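Local structure of probable aminotransferase (Pseudomonas aeruginosa, 5YKT) at residues 126-131 and 280-285; 224-229 and 261-266. The protein belongs to the class-III aminotransferases, proteins built on the fold type I architecture of pyridoxal-phosphate enzymes, and holds 4'-deoxy-4'-aminopyridoxal-5'-phosphate in this structure. The protein carries 1 engineered substitution. All coordinates share one frame; numbering follows the deposited sequence.

Contact 1 (126-131 and 280-285); sequences RRFGLP and DFFVLG
Asp-280, whose backbone O lies 4.2 Å from Leu-130 CD1, has its carboxylate oxygen OD2 gripped twice from outside the contact: by a salt bridge from Arg-246 NH2 and a hydrogen bond from the backbone N of Leu-256. From here strand 281-284 runs into the mixed sheet of the fold type I large domain, and the end of helix 115-128 packs on one face of it without a hydrogen bond between the two segments. The centre of the contact is an offset stack of Phe-128 on Phe-282, with ring centroids 4.7 Å apart and planes inclined by 29°. Phe-282 CZ comes within 3.5 Å of Phe-128 CD1, while Phe-128 CB hangs over a face of the Phe-282 ring near its rim. Arg-127 CG lies over the opposite face of Phe-128, so that ring is held between an aromatic and an aliphatic group. CG of Phe-282 is swung anti to its backbone N (chi1 180°), which carries the ring out to the helix end. Phe-281 and Val-283 turn instead to helix 139-154. Gly-129, with positive phi, takes the chain out of the helix and brings Leu-130 back over the strand, its CD1 settling 3.6 Å from Phe-282 CB. Beyond the stack, Leu-284 CD2 meets Phe-128 CZ obliquely at 3.6 Å.

Contact 2 (224-229 and 261-266); sequences LTEPFM and THTISC. With PMP (4'-deoxy-4'-aminopyridoxal-5'-phosphate), chain C.
Glu-226 and His-262 meet directly, with Glu-226 OE1 3.8 Å from His-262 CB, and through a shared water. The water donates to Glu-226 OE1 at 2.7 Å and accepts from the backbone N of His-262 at 2.9 Å; a further, weak bond leads to Thr-263 OG1. Thr-230 OG1 adds a second bridge, being hydrogen-bonded both to Glu-226 OE1 and to ND1 of His-262, and so ties the carboxylate to the imidazole although their planes stand 66° apart, while Glu-260 OE1 is hydrogen-bonded to Thr-263 OG1.

Van der Waals packing joins the threonine to the proline and to Phe-228. Thr-263 and Pro-227 reach toward each other, with OG1 of the threonine 3.3 Å from the proline CG. With chi1 at 58°, the Thr-263 hydroxyl sits between its own backbone N and carbonyl carbon, while its methyl CG2 lies 3.3 Å from the backbone O of Phe-228 and also touches that residue's CB. Tyr-271 of helix 270-275 packs on Pro-227, Phe-228 and Thr-263 alike.

The ligand contacts come from both segments. PMP O3 lies over one face of the His-262 ring, offset toward the rim and 3.1 Å from CE1. Glu-226 OE1 approaches the ligand methyl C2A at 3.5 Å, and Thr-261 places CB 3.6 Å from PMP N1 while its OG1 bonds to Asp-259, another pocket residue. Two loops following parallel strands of the central sheet thus line the PMP pocket, an arrangement characteristic of fold type I enzymes.

In the fold
Both contacts are buried and draw on the same seven-stranded sheet, their centres about 12 Å apart. Strand 255-259 lies between strands 281-284 and 220-225, and the loop following it supplies residues 261-266 of contact 2. Contact 1, its centre about 16 Å from the centre of the chain, packs a helix end on a face of the sheet, largely through aromatic and aliphatic side chains. Contact 2, its centre about 8 Å from that of the chain, joins two loops beyond strand ends, where water, a carboxylate, an imidazole and PMP make the chemistry polar. They touch through Ile-264, which meets Phe-128 and Leu-284, and through Thr-261 OG1, 3.4 Å from Gly-285 N.

Contact 1 (126-131 and 280-285)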
loop_
_atom_site.group_PDB
_atom_site.type_symbol
_atom_site.label_atom_id
_atom_site.label_comp_id
_atom_site.label_asym_id
_atom_site.label_seq_id
_atom_site.Cartn_x
_atom_site.Cartn_y
_atom_site.Cartn_z
ATOM N N ARG A 126 -6.595 18.125 -15.391
ATOM C CA ARG A 126 -6.523 19.583 -15.415
ATOM C C ARG A 126 -5.287 20.095 -14.682
ATOM O O ARG A 126 -4.528 20.912 -15.213
ATOM C CB ARG A 126 -7.770 20.191 -14.775
ATOM C CG ARG A 126 -7.819 21.720 -14.809
ATOM C CD ARG A 126 -8.667 22.299 -13.686
ATOM N NE ARG A 126 -8.085 22.067 -12.353
ATOM C CZ ARG A 126 -7.048 22.737 -11.838
ATOM N NH1 ARG A 126 -6.401 23.681 -12.526
ATOM N NH2 ARG A 126 -6.627 22.435 -10.629
ATOM N N ARG A 127 -5.117 19.619 -13.460
ATOM C CA ARG A 127 -4.063 20.098 -12.567
ATOM C C ARG A 127 -2.672 19.732 -13.026
ATOM O O ARG A 127 -1.771 20.592 -13.059
ATOM C CB ARG A 127 -4.319 19.556 -11.161
ATOM C CG ARG A 127 -3.339 20.018 -10.105
ATOM C CD ARG A 127 -3.745 19.471 -8.758
ATOM N NE ARG A 127 -4.904 20.156 -8.204
ATOM C CZ ARG A 127 -4.878 21.121 -7.280
ATOM N NH1 ARG A 127 -3.759 21.593 -6.804
ATOM N NH2 ARG A 127 -6.001 21.651 -6.862
ATOM N N PHE A 128 -2.471 18.473 -13.410
ATOM C CA PHE A 128 -1.122 17.960 -13.675
ATOM C C PHE A 128 -0.780 17.760 -15.166
ATOM O O PHE A 128 0.355 17.355 -15.492
ATOM C CB PHE A 128 -0.888 16.680 -12.874
ATOM C CG PHE A 128 -0.995 16.874 -11.392
ATOM C CD1 PHE A 128 -0.119 17.760 -10.731
ATOM C CD2 PHE A 128 -1.934 16.202 -10.643
ATOM C CE1 PHE A 128 -0.202 17.954 -9.369
ATOM C CE2 PHE A 128 -2.012 16.376 -9.266
ATOM C CZ PHE A 128 -1.150 17.269 -8.628
ATOM N N GLY A 129 -1.730 18.024 -16.060
ATOM C CA GLY A 129 -1.441 18.081 -17.476
ATOM C C GLY A 129 -1.093 16.783 -18.153
ATOM O O GLY A 129 -0.379 16.788 -19.173
ATOM N N LEU A 130 -1.536 15.669 -17.580
ATOM C CA LEU A 130 -1.442 14.364 -18.235
ATOM C C LEU A 130 -2.852 13.809 -18.273
ATOM O O LEU A 130 -3.597 14.009 -17.330
ATOM C CB LEU A 130 -0.534 13.411 -17.474
ATOM C CG LEU A 130 0.941 13.714 -17.485
ATOM C CD1 LEU A 130 1.672 12.626 -16.726
ATOM C CD2 LEU A 130 1.437 13.837 -18.924
ATOM N N PRO A 131 -3.221 13.103 -19.348
ATOM C CA PRO A 131 -4.646 12.762 -19.500
ATOM C C PRO A 131 -5.171 11.567 -18.715
ATOM O O PRO A 131 -6.348 11.585 -18.372
ATOM C CB PRO A 131 -4.784 12.470 -21.002
ATOM C CG PRO A 131 -3.405 12.168 -21.472
ATOM C CD PRO A 131 -2.472 12.962 -20.614
ATOM N N ASP A 280 6.549 11.664 -18.944
ATOM C CA ASP A 280 5.744 10.580 -19.549
ATOM C C ASP A 280 4.816 9.970 -18.519
ATOM O O ASP A 280 3.695 9.616 -18.840
ATOM C CB ASP A 280 6.636 9.497 -20.144
ATOM C CG ASP A 280 7.480 10.016 -21.261
ATOM O OD1 ASP A 280 6.932 10.732 -22.136
ATOM O OD2 ASP A 280 8.710 9.759 -21.262
ATOM N N PHE A 281 5.311 9.842 -17.288
ATOM C CA PHE A 281 4.534 9.372 -16.148
ATOM C C PHE A 281 4.779 10.324 -14.982
ATOM O O PHE A 281 5.873 10.854 -14.840
ATOM C CB PHE A 281 4.951 7.974 -15.717
ATOM C CG PHE A 281 4.678 6.902 -16.731
ATOM C CD1 PHE A 281 5.600 6.605 -17.714
ATOM C CD2 PHE A 281 3.513 6.148 -16.645
ATOM C CE1 PHE A 281 5.342 5.594 -18.631
ATOM C CE2 PHE A 281 3.263 5.115 -17.558
ATOM C CZ PHE A 281 4.177 4.859 -18.546
ATOM N N PHE A 282 3.772 10.483 -14.150
ATOM C CA PHE A 282 3.794 11.396 -13.013
ATOM C C PHE A 282 3.263 10.652 -11.812
ATOM O O PHE A 282 2.189 10.086 -11.895
ATOM C CB PHE A 282 2.922 12.604 -13.335
ATOM C CG PHE A 282 2.846 13.632 -12.254
ATOM C CD1 PHE A 282 1.878 13.539 -11.252
ATOM C CD2 PHE A 282 3.651 14.765 -12.301
ATOM C CE1 PHE A 282 1.786 14.508 -10.271
ATOM C CE2 PHE A 282 3.530 15.753 -11.336
ATOM C CZ PHE A 282 2.600 15.620 -10.324
ATOM N N VAL A 283 4.004 10.653 -10.702
ATOM C CA VAL A 283 3.628 9.903 -9.492
ATOM C C VAL A 283 3.457 10.882 -8.328
ATOM O O VAL A 283 4.306 11.741 -8.111
ATOM C CB VAL A 283 4.676 8.824 -9.146
ATOM C CG1 VAL A 283 4.411 8.200 -7.771
ATOM C CG2 VAL A 283 4.683 7.746 -10.215
ATOM N N LEU A 284 2.362 10.753 -7.583
ATOM C CA LEU A 284 2.131 11.578 -6.403
ATOM C C LEU A 284 1.545 10.747 -5.282
ATOM O O LEU A 284 0.530 10.115 -5.465
ATOM C CB LEU A 284 1.207 12.724 -6.776
ATOM C CG LEU A 284 0.834 13.698 -5.668
ATOM C CD1 LEU A 284 2.048 14.301 -4.978
ATOM C CD2 LEU A 284 -0.056 14.782 -6.250
ATOM N N GLY A 285 2.148 10.806 -4.095
ATOM C CA GLY A 285 1.732 10.036 -2.921
ATOM C C GLY A 285 0.617 10.576 -2.033
ATOM O O GLY A 285 -0.264 11.325 -2.472
#

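Contact 2 (224-229 and 261-266)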
loop_
_atom_site.group_PDB
_atom_site.type_symbol
_atom_site.label_atom_id
_atom_site.label_comp_id
_atom_site.label_asym_id
_atom_site.label_seq_id
_atom_site.Cartn_x
_atom_site.Cartn_y
_atom_site.Cartn_z
ATOM N N LEU A 224 13.522 6.799 -13.520
ATOM C CA LEU A 224 12.656 7.163 -12.401
ATOM C C LEU A 224 13.410 8.180 -11.555
ATOM O O LEU A 224 14.528 7.920 -11.156
ATOM C CB LEU A 224 12.325 5.935 -11.553
ATOM C CG LEU A 224 11.592 6.158 -10.218
ATOM C CD1 LEU A 224 10.253 6.850 -10.449
ATOM C CD2 LEU A 224 11.342 4.842 -9.497
ATOM N N THR A 225 12.789 9.325 -11.273
ATOM C CA THR A 225 13.473 10.371 -10.505
ATOM C C THR A 225 12.523 11.377 -9.896
ATOM O O THR A 225 11.462 11.670 -10.451
ATOM C CB THR A 225 14.463 11.145 -11.404
ATOM O OG1 THR A 225 15.255 12.039 -10.610
ATOM C CG2 THR A 225 13.768 11.923 -12.546
ATOM N N GLU A 226 12.913 11.934 -8.747
ATOM C CA GLU A 226 12.316 13.193 -8.327
ATOM C C GLU A 226 12.868 14.284 -9.255
ATOM O O GLU A 226 13.987 14.168 -9.739
ATOM C CB GLU A 226 12.713 13.546 -6.912
ATOM C CG GLU A 226 12.221 12.610 -5.832
ATOM C CD GLU A 226 12.563 13.162 -4.474
ATOM O OE1 GLU A 226 11.727 13.912 -3.934
ATOM O OE2 GLU A 226 13.692 12.896 -3.983
ATOM N N PRO A 227 12.092 15.346 -9.499
ATOM C CA PRO A 227 12.628 16.455 -10.322
ATOM C C PRO A 227 13.644 17.333 -9.586
ATOM O O PRO A 227 14.377 18.120 -10.215
ATOM C CB PRO A 227 11.376 17.237 -10.685
ATOM C CG PRO A 227 10.428 17.003 -9.533
ATOM C CD PRO A 227 10.710 15.606 -9.032
ATOM N N PHE A 228 13.685 17.188 -8.268
ATOM C CA PHE A 228 14.545 17.926 -7.374
ATOM C C PHE A 228 14.707 16.921 -6.241
ATOM O O PHE A 228 13.694 16.491 -5.665
ATOM C CB PHE A 228 13.766 19.184 -6.966
ATOM C CG PHE A 228 14.532 20.188 -6.171
ATOM C CD1 PHE A 228 14.847 19.954 -4.843
ATOM C CD2 PHE A 228 14.826 21.434 -6.722
ATOM C CE1 PHE A 228 15.523 20.909 -4.113
ATOM C CE2 PHE A 228 15.497 22.401 -5.973
ATOM C CZ PHE A 228 15.838 22.131 -4.669
ATOM N N MET A 229 15.928 16.454 -5.955
ATOM C CA MET A 229 16.057 15.360 -4.980
ATOM C C MET A 229 15.824 15.895 -3.579
ATOM O O MET A 229 16.298 16.989 -3.265
ATOM C CB MET A 229 17.412 14.673 -5.062
ATOM C CG MET A 229 17.729 14.142 -6.452
ATOM S SD MET A 229 19.305 13.268 -6.542
ATOM C CE MET A 229 18.924 11.735 -5.673
ATOM N N THR A 261 6.157 13.017 -4.996
ATOM C CA THR A 261 5.694 12.715 -3.649
ATOM C C THR A 261 6.109 13.783 -2.629
ATOM O O THR A 261 5.308 14.113 -1.751
ATOM C CB THR A 261 6.177 11.312 -3.246
ATOM O OG1 THR A 261 5.548 10.366 -4.122
ATOM C CG2 THR A 261 5.815 10.952 -1.805
ATOM N N HIS A 262 7.335 14.288 -2.741
ATOM C CA HIS A 262 7.779 15.447 -1.957
ATOM C C HIS A 262 7.748 16.778 -2.694
ATOM O O HIS A 262 7.446 17.823 -2.083
ATOM C CB HIS A 262 9.201 15.241 -1.421
ATOM C CG HIS A 262 9.277 14.307 -0.266
ATOM N ND1 HIS A 262 10.479 13.832 0.209
ATOM C CD2 HIS A 262 8.323 13.818 0.555
ATOM C CE1 HIS A 262 10.248 13.049 1.250
ATOM N NE2 HIS A 262 8.945 13.015 1.473
ATOM N N THR A 263 8.104 16.780 -3.976
ATOM C CA THR A 263 8.247 18.025 -4.720
ATOM C C THR A 263 6.902 18.703 -5.030
ATOM O O THR A 263 6.892 19.832 -5.505
ATOM C CB THR A 263 9.101 17.861 -5.981
ATOM O OG1 THR A 263 8.527 16.869 -6.824
ATOM C CG2 THR A 263 10.512 17.485 -5.628
ATOM N N ILE A 264 5.789 18.061 -4.705
ATOM C CA ILE A 264 4.473 18.711 -4.648
ATOM C C ILE A 264 4.467 19.954 -3.738
ATOM O O ILE A 264 3.632 20.833 -3.896
ATOM C CB ILE A 264 3.364 17.706 -4.260
ATOM C CG1 ILE A 264 1.957 18.258 -4.504
ATOM C CG2 ILE A 264 3.523 17.266 -2.814
ATOM C CD1 ILE A 264 1.685 18.713 -5.917
ATOM N N SER A 265 5.447 20.073 -2.838
ATOM C CA SER A 265 5.617 21.323 -2.091
ATOM C C SER A 265 5.900 22.556 -2.953
ATOM O O SER A 265 5.742 23.672 -2.473
ATOM C CB SER A 265 6.734 21.183 -1.073
ATOM O OG SER A 265 7.998 21.046 -1.720
ATOM N N CYS A 266 6.356 22.363 -4.186
ATOM C CA CYS A 266 6.701 23.468 -5.092
ATOM C C CYS A 266 5.520 24.300 -5.561
ATOM O O CYS A 266 5.682 25.466 -5.899
ATOM C CB CYS A 266 7.420 22.909 -6.304
ATOM S SG CYS A 266 8.172 24.129 -7.386
HETATM N N1 PMP C . 8.729 8.758 -3.518
HETATM C C2 PMP C . 9.378 9.689 -2.788
HETATM C C2A PMP C . 10.099 10.836 -3.444
HETATM C C3 PMP C . 9.340 9.605 -1.324
HETATM O O3 PMP C . 9.974 10.513 -0.547
HETATM C C4 PMP C . 8.635 8.493 -0.677
HETATM C C4A PMP C . 8.610 8.410 0.823
HETATM N N4A PMP C . 8.148 9.677 1.374
HETATM C C5 PMP C . 7.971 7.536 -1.584
HETATM C C6 PMP C . 8.072 7.718 -2.957
HETATM C C5A PMP C . 7.246 6.336 -1.024
HETATM O O4P PMP C . 6.067 6.719 -0.329
HETATM P P PMP C . 5.416 5.618 0.641
HETATM O O1P PMP C . 6.351 5.399 1.778
HETATM O O2P PMP C . 5.199 4.419 -0.264
HETATM O O3P PMP C . 4.144 6.277 1.085
HETATM O O HOH W 1 9.251 14.185 -4.879
#